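Local structure of SCO1 protein (2B7K) at residues 59-64 and 97-102; 43-48 and 172-177; 77-82 and 176-181. The protein is a mitochondrial inner-membrane copper chaperone required for the accumulation of cytochrome c oxidase subunits 1 and 2, thought to act in copper transport or insertion. All coordinates share one frame; numbering follows the deposited sequence.

The three contacts lie within the thioredoxin-like domain of Sco1, each packing a helix against another part of the fold. Contact 1 joins helices 56-75 and 93-100 beside the cysteines inferred to bind copper, while contacts 2 and 3 pack helix 169-180 on strand 44-49 and the approach to strand 80-85, neighbours in the central sheet. Along the chain, contact 1 is nested inside the loop that contact 2 closes, whereas the segments of contacts 1 and 3 alternate. Centres of contacts 2 and 3 are about 6 Å apart; that of contact 1 is about 17 Å from contact 2 and 20 Å from contact 3. The last helix is thus packed well away from the copper region.

Contact 1. Residues 59-64 and 97-102; sequences DELDKL and KEYLSD
In the thioredoxin-like fold of Sco1, helix 56-75 follows strand 44-49 and carries Cys57 near its start; residues 59-64, on its next turns, meet residues 97-102 at the end of helix 93-100 through Leu61, Tyr99 and Leu100. Cys53 and Cys57 are copper ligands by similarity, and the Tyr99 side chain lies about 4 Å from that of Cys57 at their nearest atoms, so this small apolar joint probably borders the metal site. Leu61 points toward the second segment, and one methyl branch does the touching: its CD1 lies 3.5 Å from Tyr99 CE2 and is also near the phenol end of the ring, 3.8 Å from Tyr99 OH. The methyl meets the ring obliquely. Tyr99 extends this far because its CG stands anti to the backbone N (chi1 -180°), which swings the phenol out from its own helix toward helix 56-75. Leu100 adds a looser touch to the same methyl, with its CD2 4.2 Å from Leu61 CD1. The other branch of Leu61 packs on Tyr47 of strand 44-49, and Phe103 adjoins both Leu61 and the Tyr99 ring, widening the apolar patch.

Beside this patch a water links the two segments, with no direct hydrogen bond between them. It donates to Asp62 OD2 at 2.9 Å and to Asp102 O at 2.7 Å, linking an exposed carboxylate to the backbone carbonyl of Asp102. Ser101 bonds back to the preceding turn: its N and OG both donate to Glu98 O from the same face of the carbonyl plane, the hydroxyl bond, Ser101 OG to Glu98 O, measuring 2.6 Å with a C=O...donor angle of 137°.

Contact 2. Residues 43-48 and 172-177; sequences FSIIYF and DKIVEH
Apolar contact between two isoleucines, Ile45 of strand 44-49 and Ile174 of helix 169-180, is one of the two contacts of this helix-on-sheet interface. Their terminal methyls meet, Ile45 CD1 lying 4.0 Å from Ile174 CD1, while the side chains as a whole cross at about a right angle. The torsions explain how two branched residues come together through single methyls. In Ile45, CG1 is anti to the backbone N (chi1 -175°), and the extended branch carries CD1 out from the strand. Ile174 has CG1 anti to its carbonyl carbon instead (chi1 -66°), and CD1 at the end of that branch reaches the strand although the side chain does not leave the helix straight toward it.

The second contact pairs an aromatic ring with backbone. Phe43 sends its far end to the helix, where CZ lies 3.7 Å from His177 O and 4.1 Å from His177 C; the carbonyl oxygen approaches the ring obliquely. This is van der Waals packing, and no hydrogen bond joins the segments. The imidazole of His177 turns away from the strand and packs on Asp159, leaving the main chain of this residue to meet Phe43.

Further aromatic packing comes from Tyr181, whose ring meets that of Phe43 edge-to-face. Within the sheet, strand 44-49 runs between 80-85, its parallel neighbour, and 148-151, its antiparallel one. Helix 169-180 packs on this part of the sheet, with Ile174 also touching Leu161 of strand 157-161 and Val175 packing on Leu71 of helix 56-75.

Contact 3. Residues 77-82 and 176-181; sequences ITLQPL and EHVKSY
Ile77 and Val178 reach toward each other tip to tip, one from the loop leading into strand 80-85, the other from the last turns of helix 169-180. The ends of both side chains share the contact: Ile77 CD1 sits 3.9 Å from Val178 CB and equally near Val178 CG1, so the isoleucine methyl rests against one side of the valine fork. Behind it, Ile77 CG1 is 4.1 Å from Val178 CG1. The valine offers this branch because CG1 is anti to its backbone N (chi1 177°).

The CG2 branch also comes near Leu79. Here the approach is looser, with Leu79 CD2 4.4 Å from Val178 CG2, and the leucine starts out across the line to the helix before its tip draws near. Val178 thus touches both residues, Ile77 more closely, and the contact between the segments is apolar, with no hydrogen bond across it. Leu79 also packs on Leu68 and Leu71 of helix 56-75, bringing a second helix to the same apolar cluster.

Near its end, helix 169-180 is tied internally by Ser180, whose OG and N reach Glu176 O from opposite faces of the carbonyl plane; the Ser180 OG to Glu176 O bond is 2.8 Å. The arrangement is that of an alpha/beta layered fold, the C-terminal helix packing by the entry to the middle strand of the sheet, consistent with the thioredoxin-like fold of the Sco family.

Contact 1. Residues 59-64 and 97-102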
loop_
_atom_site.group_PDB
_atom_site.type_symbol
_atom_site.label_atom_id
_atom_site.label_comp_id
_atom_site.label_asym_id
_atom_site.label_seq_id
_atom_site.Cartn_x
_atom_site.Cartn_y
_atom_site.Cartn_z
ATOM N N ASP A 59 -12.827 1.405 -5.126
ATOM C CA ASP A 59 -13.294 0.095 -4.679
ATOM C C ASP A 59 -12.206 -0.656 -3.905
ATOM O O ASP A 59 -12.493 -1.325 -2.909
ATOM C CB ASP A 59 -13.743 -0.763 -5.867
ATOM C CG ASP A 59 -14.989 -0.222 -6.548
ATOM O OD1 ASP A 59 -15.899 0.270 -5.843
ATOM O OD2 ASP A 59 -15.066 -0.308 -7.789
ATOM N N GLU A 60 -10.963 -0.550 -4.368
ATOM C CA GLU A 60 -9.849 -1.226 -3.702
ATOM C C GLU A 60 -9.568 -0.608 -2.337
ATOM O O GLU A 60 -9.332 -1.317 -1.360
ATOM C CB GLU A 60 -8.584 -1.148 -4.560
ATOM C CG GLU A 60 -8.643 -1.940 -5.854
ATOM C CD GLU A 60 -8.591 -3.442 -5.636
ATOM O OE1 GLU A 60 -9.556 -4.009 -5.078
ATOM O OE2 GLU A 60 -7.575 -4.059 -6.024
ATOM N N LEU A 61 -9.564 0.718 -2.274
ATOM C CA LEU A 61 -9.311 1.407 -1.017
ATOM C C LEU A 61 -10.434 1.113 -0.024
ATOM O O LEU A 61 -10.197 1.032 1.179
ATOM C CB LEU A 61 -9.175 2.915 -1.253
ATOM C CG LEU A 61 -7.900 3.329 -2.000
ATOM C CD1 LEU A 61 -7.973 4.804 -2.340
ATOM C CD2 LEU A 61 -6.670 3.039 -1.143
ATOM N N ASP A 62 -11.654 0.947 -0.525
ATOM C CA ASP A 62 -12.776 0.630 0.356
ATOM C C ASP A 62 -12.536 -0.753 0.952
ATOM O O ASP A 62 -12.688 -0.950 2.156
ATOM C CB ASP A 62 -14.098 0.629 -0.415
ATOM C CG ASP A 62 -14.739 2.005 -0.483
ATOM O OD1 ASP A 62 -15.750 2.156 -1.205
ATOM O OD2 ASP A 62 -14.239 2.934 0.188
ATOM N N LYS A 63 -12.145 -1.702 0.104
ATOM C CA LYS A 63 -11.881 -3.060 0.559
ATOM C C LYS A 63 -10.768 -3.053 1.602
ATOM O O LYS A 63 -10.853 -3.755 2.614
ATOM C CB LYS A 63 -11.491 -3.962 -0.622
ATOM C CG LYS A 63 -11.293 -5.431 -0.237
ATOM C CD LYS A 63 -11.035 -6.325 -1.454
ATOM C CE LYS A 63 -9.752 -5.942 -2.189
ATOM N NZ LYS A 63 -9.498 -6.827 -3.372
ATOM N N LEU A 64 -9.726 -2.260 1.354
ATOM C CA LEU A 64 -8.600 -2.169 2.282
ATOM C C LEU A 64 -9.069 -1.676 3.658
ATOM O O LEU A 64 -8.608 -2.160 4.690
ATOM C CB LEU A 64 -7.519 -1.231 1.722
ATOM C CG LEU A 64 -6.306 -0.954 2.622
ATOM C CD1 LEU A 64 -5.578 -2.265 2.911
ATOM C CD2 LEU A 64 -5.366 0.047 1.948
ATOM N N LYS A 97 -4.399 14.140 0.399
ATOM C CA LYS A 97 -5.059 14.303 1.690
ATOM C C LYS A 97 -6.570 14.382 1.500
ATOM O O LYS A 97 -7.331 13.753 2.238
ATOM C CB LYS A 97 -4.566 15.568 2.403
ATOM C CG LYS A 97 -3.191 15.432 3.027
ATOM C CD LYS A 97 -2.828 16.636 3.901
ATOM C CE LYS A 97 -2.455 17.859 3.072
ATOM N NZ LYS A 97 -3.578 18.379 2.248
ATOM N N GLU A 98 -7.006 15.144 0.500
ATOM C CA GLU A 98 -8.434 15.287 0.247
ATOM C C GLU A 98 -9.049 13.989 -0.262
ATOM O O GLU A 98 -10.129 13.594 0.177
ATOM C CB GLU A 98 -8.699 16.417 -0.749
ATOM C CG GLU A 98 -10.169 16.569 -1.102
ATOM C CD GLU A 98 -10.473 17.857 -1.837
ATOM O OE1 GLU A 98 -11.614 18.003 -2.322
ATOM O OE2 GLU A 98 -9.580 18.726 -1.922
ATOM N N TYR A 99 -8.359 13.326 -1.182
ATOM C CA TYR A 99 -8.845 12.065 -1.731
ATOM C C TYR A 99 -8.981 11.000 -0.639
ATOM O O TYR A 99 -10.003 10.309 -0.553
ATOM C CB TYR A 99 -7.883 11.553 -2.808
ATOM C CG TYR A 99 -8.303 10.248 -3.452
ATOM C CD1 TYR A 99 -9.456 10.171 -4.236
ATOM C CD2 TYR A 99 -7.531 9.092 -3.301
ATOM C CE1 TYR A 99 -9.831 8.975 -4.857
ATOM C CE2 TYR A 99 -7.894 7.892 -3.920
ATOM C CZ TYR A 99 -9.043 7.842 -4.699
ATOM O OH TYR A 99 -9.382 6.670 -5.346
ATOM N N LEU A 100 -7.952 10.871 0.194
ATOM C CA LEU A 100 -7.968 9.861 1.249
ATOM C C LEU A 100 -8.880 10.168 2.429
ATOM O O LEU A 100 -9.155 9.283 3.240
ATOM C CB LEU A 100 -6.543 9.591 1.743
ATOM C CG LEU A 100 -5.623 8.907 0.719
ATOM C CD1 LEU A 100 -4.236 8.704 1.330
ATOM C CD2 LEU A 100 -6.217 7.553 0.301
ATOM N N SER A 101 -9.371 11.404 2.518
ATOM C CA SER A 101 -10.254 11.774 3.617
ATOM C C SER A 101 -11.544 10.955 3.563
ATOM O O SER A 101 -12.272 10.859 4.556
ATOM C CB SER A 101 -10.575 13.279 3.572
ATOM O OG SER A 101 -11.336 13.611 2.424
ATOM N N ASP A 102 -11.819 10.358 2.407
ATOM C CA ASP A 102 -13.016 9.542 2.234
ATOM C C ASP A 102 -12.761 8.062 2.510
ATOM O O ASP A 102 -13.647 7.230 2.321
ATOM C CB ASP A 102 -13.570 9.720 0.820
ATOM C CG ASP A 102 -14.228 11.076 0.624
ATOM O OD1 ASP A 102 -14.369 11.515 -0.536
ATOM O OD2 ASP A 102 -14.611 11.701 1.634
HETATM O O HOH W 1 -15.070 5.651 0.651
#

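Contact 2. Residues 43-48 and 172-177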
loop_
_atom_site.group_PDB
_atom_site.type_symbol
_atom_site.label_atom_id
_atom_site.label_comp_id
_atom_site.label_asym_id
_atom_site.label_seq_id
_atom_site.Cartn_x
_atom_site.Cartn_y
_atom_site.Cartn_z
ATOM N N PHE A 43 4.594 -4.654 9.388
ATOM C CA PHE A 43 4.003 -5.242 8.197
ATOM C C PHE A 43 3.317 -4.097 7.480
ATOM O O PHE A 43 2.489 -3.403 8.061
ATOM C CB PHE A 43 2.991 -6.322 8.579
ATOM C CG PHE A 43 3.573 -7.705 8.598
ATOM C CD1 PHE A 43 3.824 -8.378 7.407
ATOM C CD2 PHE A 43 3.906 -8.317 9.799
ATOM C CE1 PHE A 43 4.402 -9.647 7.411
ATOM C CE2 PHE A 43 4.486 -9.587 9.815
ATOM C CZ PHE A 43 4.733 -10.250 8.622
ATOM N N SER A 44 3.683 -3.891 6.222
ATOM C CA SER A 44 3.109 -2.813 5.444
ATOM C C SER A 44 2.319 -3.390 4.288
ATOM O O SER A 44 2.628 -4.467 3.795
ATOM C CB SER A 44 4.225 -1.910 4.903
ATOM O OG SER A 44 5.032 -1.400 5.957
ATOM N N ILE A 45 1.284 -2.675 3.870
ATOM C CA ILE A 45 0.495 -3.114 2.736
ATOM C C ILE A 45 0.438 -1.907 1.801
ATOM O O ILE A 45 -0.022 -0.827 2.171
ATOM C CB ILE A 45 -0.909 -3.607 3.175
ATOM C CG1 ILE A 45 -1.641 -4.173 1.956
ATOM C CG2 ILE A 45 -1.690 -2.483 3.862
ATOM C CD1 ILE A 45 -2.806 -5.102 2.301
ATOM N N ILE A 46 0.951 -2.101 0.595
ATOM C CA ILE A 46 1.038 -1.038 -0.393
ATOM C C ILE A 46 0.087 -1.186 -1.566
ATOM O O ILE A 46 -0.083 -2.274 -2.113
ATOM C CB ILE A 46 2.472 -0.960 -0.947
ATOM C CG1 ILE A 46 3.454 -0.780 0.212
ATOM C CG2 ILE A 46 2.591 0.179 -1.952
ATOM C CD1 ILE A 46 4.908 -0.923 -0.195
ATOM N N TYR A 47 -0.531 -0.076 -1.948
ATOM C CA TYR A 47 -1.443 -0.078 -3.084
ATOM C C TYR A 47 -1.067 1.078 -3.992
ATOM O O TYR A 47 -0.940 2.211 -3.534
ATOM C CB TYR A 47 -2.897 0.087 -2.629
ATOM C CG TYR A 47 -3.872 0.158 -3.790
ATOM C CD1 TYR A 47 -4.097 -0.951 -4.604
ATOM C CD2 TYR A 47 -4.526 1.348 -4.103
ATOM C CE1 TYR A 47 -4.950 -0.877 -5.710
ATOM C CE2 TYR A 47 -5.378 1.439 -5.206
ATOM C CZ TYR A 47 -5.583 0.323 -6.007
ATOM O OH TYR A 47 -6.403 0.421 -7.116
ATOM N N PHE A 48 -0.883 0.779 -5.275
ATOM C CA PHE A 48 -0.544 1.789 -6.273
ATOM C C PHE A 48 -1.823 2.167 -7.027
ATOM O O PHE A 48 -2.572 1.295 -7.456
ATOM C CB PHE A 48 0.475 1.230 -7.280
ATOM C CG PHE A 48 1.874 1.138 -6.753
ATOM C CD1 PHE A 48 2.799 2.147 -7.017
ATOM C CD2 PHE A 48 2.277 0.042 -6.000
ATOM C CE1 PHE A 48 4.110 2.067 -6.538
ATOM C CE2 PHE A 48 3.586 -0.052 -5.512
ATOM C CZ PHE A 48 4.505 0.966 -5.784
ATOM N N ASP A 172 -7.840 -13.359 6.009
ATOM C CA ASP A 172 -7.280 -14.664 6.375
ATOM C C ASP A 172 -5.823 -14.809 5.935
ATOM O O ASP A 172 -4.978 -15.300 6.691
ATOM C CB ASP A 172 -8.109 -15.807 5.762
ATOM C CG ASP A 172 -9.534 -15.862 6.297
ATOM O OD1 ASP A 172 -9.747 -15.516 7.476
ATOM O OD2 ASP A 172 -10.450 -16.272 5.545
ATOM N N LYS A 173 -5.535 -14.371 4.711
ATOM C CA LYS A 173 -4.191 -14.460 4.152
ATOM C C LYS A 173 -3.195 -13.576 4.891
ATOM O O LYS A 173 -2.059 -13.976 5.141
ATOM C CB LYS A 173 -4.215 -14.077 2.667
ATOM C CG LYS A 173 -2.908 -14.349 1.932
ATOM C CD LYS A 173 -2.628 -15.844 1.861
ATOM C CE LYS A 173 -1.433 -16.151 0.975
ATOM N NZ LYS A 173 -1.208 -17.619 0.854
ATOM N N ILE A 174 -3.612 -12.362 5.236
ATOM C CA ILE A 174 -2.730 -11.455 5.952
ATOM C C ILE A 174 -2.434 -11.997 7.352
ATOM O O ILE A 174 -1.284 -12.013 7.787
ATOM C CB ILE A 174 -3.363 -10.044 6.027
ATOM C CG1 ILE A 174 -3.456 -9.469 4.610
ATOM C CG2 ILE A 174 -2.540 -9.135 6.925
ATOM C CD1 ILE A 174 -4.216 -8.164 4.509
ATOM N N VAL A 175 -3.468 -12.461 8.047
ATOM C CA VAL A 175 -3.289 -13.013 9.387
ATOM C C VAL A 175 -2.250 -14.134 9.364
ATOM O O VAL A 175 -1.348 -14.175 10.199
ATOM C CB VAL A 175 -4.624 -13.558 9.941
ATOM C CG1 VAL A 175 -4.395 -14.241 11.294
ATOM C CG2 VAL A 175 -5.625 -12.413 10.086
ATOM N N GLU A 176 -2.380 -15.033 8.396
ATOM C CA GLU A 176 -1.460 -16.160 8.239
ATOM C C GLU A 176 -0.002 -15.690 8.197
ATOM O O GLU A 176 0.863 -16.238 8.886
ATOM C CB GLU A 176 -1.811 -16.921 6.955
ATOM C CG GLU A 176 -0.995 -18.178 6.707
ATOM C CD GLU A 176 -1.432 -18.915 5.450
ATOM O OE1 GLU A 176 -0.849 -19.978 5.147
ATOM O OE2 GLU A 176 -2.359 -18.435 4.764
ATOM N N HIS A 177 0.263 -14.668 7.391
ATOM C CA HIS A 177 1.609 -14.116 7.254
ATOM C C HIS A 177 2.125 -13.443 8.520
ATOM O O HIS A 177 3.275 -13.633 8.911
ATOM C CB HIS A 177 1.647 -13.102 6.110
ATOM C CG HIS A 177 1.732 -13.724 4.752
ATOM N ND1 HIS A 177 2.855 -14.389 4.310
ATOM C CD2 HIS A 177 0.832 -13.795 3.745
ATOM C CE1 HIS A 177 2.643 -14.842 3.088
ATOM N NE2 HIS A 177 1.423 -14.496 2.721
#

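Contact 3. Residues 77-82 and 176-181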
loop_
_atom_site.group_PDB
_atom_site.type_symbol
_atom_site.label_atom_id
_atom_site.label_comp_id
_atom_site.label_asym_id
_atom_site.label_seq_id
_atom_site.Cartn_x
_atom_site.Cartn_y
_atom_site.Cartn_z
ATOM N N ILE A 77 -4.227 -6.908 14.952
ATOM C CA ILE A 77 -3.128 -6.708 14.018
ATOM C C ILE A 77 -3.215 -5.302 13.450
ATOM O O ILE A 77 -4.285 -4.869 13.022
ATOM C CB ILE A 77 -3.192 -7.723 12.844
ATOM C CG1 ILE A 77 -2.817 -9.121 13.343
ATOM C CG2 ILE A 77 -2.270 -7.281 11.710
ATOM C CD1 ILE A 77 -2.965 -10.214 12.286
ATOM N N THR A 78 -2.090 -4.596 13.450
ATOM C CA THR A 78 -2.034 -3.240 12.914
ATOM C C THR A 78 -1.012 -3.177 11.776
ATOM O O THR A 78 0.172 -3.439 11.981
ATOM C CB THR A 78 -1.610 -2.222 13.995
ATOM O OG1 THR A 78 -2.529 -2.273 15.092
ATOM C CG2 THR A 78 -1.594 -0.811 13.420
ATOM N N LEU A 79 -1.474 -2.841 10.578
ATOM C CA LEU A 79 -0.579 -2.741 9.432
ATOM C C LEU A 79 -0.251 -1.281 9.140
ATOM O O LEU A 79 -0.867 -0.368 9.697
ATOM C CB LEU A 79 -1.227 -3.341 8.181
ATOM C CG LEU A 79 -1.755 -4.775 8.195
ATOM C CD1 LEU A 79 -2.421 -5.061 6.853
ATOM C CD2 LEU A 79 -0.624 -5.765 8.449
ATOM N N GLN A 80 0.736 -1.077 8.271
ATOM C CA GLN A 80 1.131 0.257 7.825
ATOM C C GLN A 80 0.617 0.330 6.389
ATOM O O GLN A 80 1.297 -0.105 5.461
ATOM C CB GLN A 80 2.659 0.428 7.821
ATOM C CG GLN A 80 3.094 1.734 7.139
ATOM C CD GLN A 80 4.565 2.061 7.323
ATOM O OE1 GLN A 80 4.910 3.130 7.832
ATOM N NE2 GLN A 80 5.438 1.151 6.901
ATOM N N PRO A 81 -0.599 0.860 6.192
ATOM C CA PRO A 81 -1.176 0.966 4.849
ATOM C C PRO A 81 -0.653 2.181 4.107
ATOM O O PRO A 81 -0.664 3.298 4.632
ATOM C CB PRO A 81 -2.674 1.037 5.123
ATOM C CG PRO A 81 -2.735 1.779 6.410
ATOM C CD PRO A 81 -1.574 1.254 7.224
ATOM N N LEU A 82 -0.199 1.953 2.878
ATOM C CA LEU A 82 0.368 3.021 2.064
ATOM C C LEU A 82 -0.282 3.087 0.694
ATOM O O LEU A 82 -0.434 2.064 0.026
ATOM C CB LEU A 82 1.875 2.791 1.886
ATOM C CG LEU A 82 2.676 2.653 3.184
ATOM C CD1 LEU A 82 4.089 2.161 2.881
ATOM C CD2 LEU A 82 2.708 4.000 3.891
ATOM N N GLU A 176 -2.380 -15.033 8.396
ATOM C CA GLU A 176 -1.460 -16.160 8.239
ATOM C C GLU A 176 -0.002 -15.690 8.197
ATOM O O GLU A 176 0.863 -16.238 8.886
ATOM C CB GLU A 176 -1.811 -16.921 6.955
ATOM C CG GLU A 176 -0.995 -18.178 6.707
ATOM C CD GLU A 176 -1.432 -18.915 5.450
ATOM O OE1 GLU A 176 -0.849 -19.978 5.147
ATOM O OE2 GLU A 176 -2.359 -18.435 4.764
ATOM N N HIS A 177 0.263 -14.668 7.391
ATOM C CA HIS A 177 1.609 -14.116 7.254
ATOM C C HIS A 177 2.125 -13.443 8.520
ATOM O O HIS A 177 3.275 -13.633 8.911
ATOM C CB HIS A 177 1.647 -13.102 6.110
ATOM C CG HIS A 177 1.732 -13.724 4.752
ATOM N ND1 HIS A 177 2.855 -14.389 4.310
ATOM C CD2 HIS A 177 0.832 -13.795 3.745
ATOM C CE1 HIS A 177 2.643 -14.842 3.088
ATOM N NE2 HIS A 177 1.423 -14.496 2.721
ATOM N N VAL A 178 1.277 -12.637 9.148
ATOM C CA VAL A 178 1.671 -11.921 10.351
ATOM C C VAL A 178 1.947 -12.842 11.531
ATOM O O VAL A 178 2.974 -12.707 12.205
ATOM C CB VAL A 178 0.587 -10.895 10.758
ATOM C CG1 VAL A 178 0.971 -10.200 12.052
ATOM C CG2 VAL A 178 0.412 -9.876 9.647
ATOM N N LYS A 179 1.036 -13.777 11.774
ATOM C CA LYS A 179 1.187 -14.693 12.899
ATOM C C LYS A 179 2.290 -15.732 12.743
ATOM O O LYS A 179 2.805 -16.237 13.741
ATOM C CB LYS A 179 -0.142 -15.395 13.197
ATOM C CG LYS A 179 -1.256 -14.447 13.613
ATOM C CD LYS A 179 -2.268 -15.103 14.555
ATOM C CE LYS A 179 -2.967 -16.306 13.934
ATOM N NZ LYS A 179 -2.065 -17.481 13.755
ATOM N N SER A 180 2.664 -16.051 11.510
ATOM C CA SER A 180 3.713 -17.044 11.297
ATOM C C SER A 180 5.080 -16.399 11.093
ATOM O O SER A 180 6.092 -17.091 10.983
ATOM C CB SER A 180 3.377 -17.924 10.090
ATOM O OG SER A 180 3.472 -17.196 8.880
ATOM N N TYR A 181 5.115 -15.071 11.054
ATOM C CA TYR A 181 6.372 -14.358 10.848
ATOM C C TYR A 181 7.403 -14.586 11.950
ATOM O O TYR A 181 7.071 -14.618 13.134
ATOM C CB TYR A 181 6.122 -12.853 10.725
ATOM C CG TYR A 181 7.395 -12.035 10.683
ATOM C CD1 TYR A 181 8.180 -11.987 9.531
ATOM C CD2 TYR A 181 7.836 -11.338 11.809
ATOM C CE1 TYR A 181 9.371 -11.266 9.502
ATOM C CE2 TYR A 181 9.027 -10.618 11.790
ATOM C CZ TYR A 181 9.786 -10.586 10.637
ATOM O OH TYR A 181 10.966 -9.877 10.619
#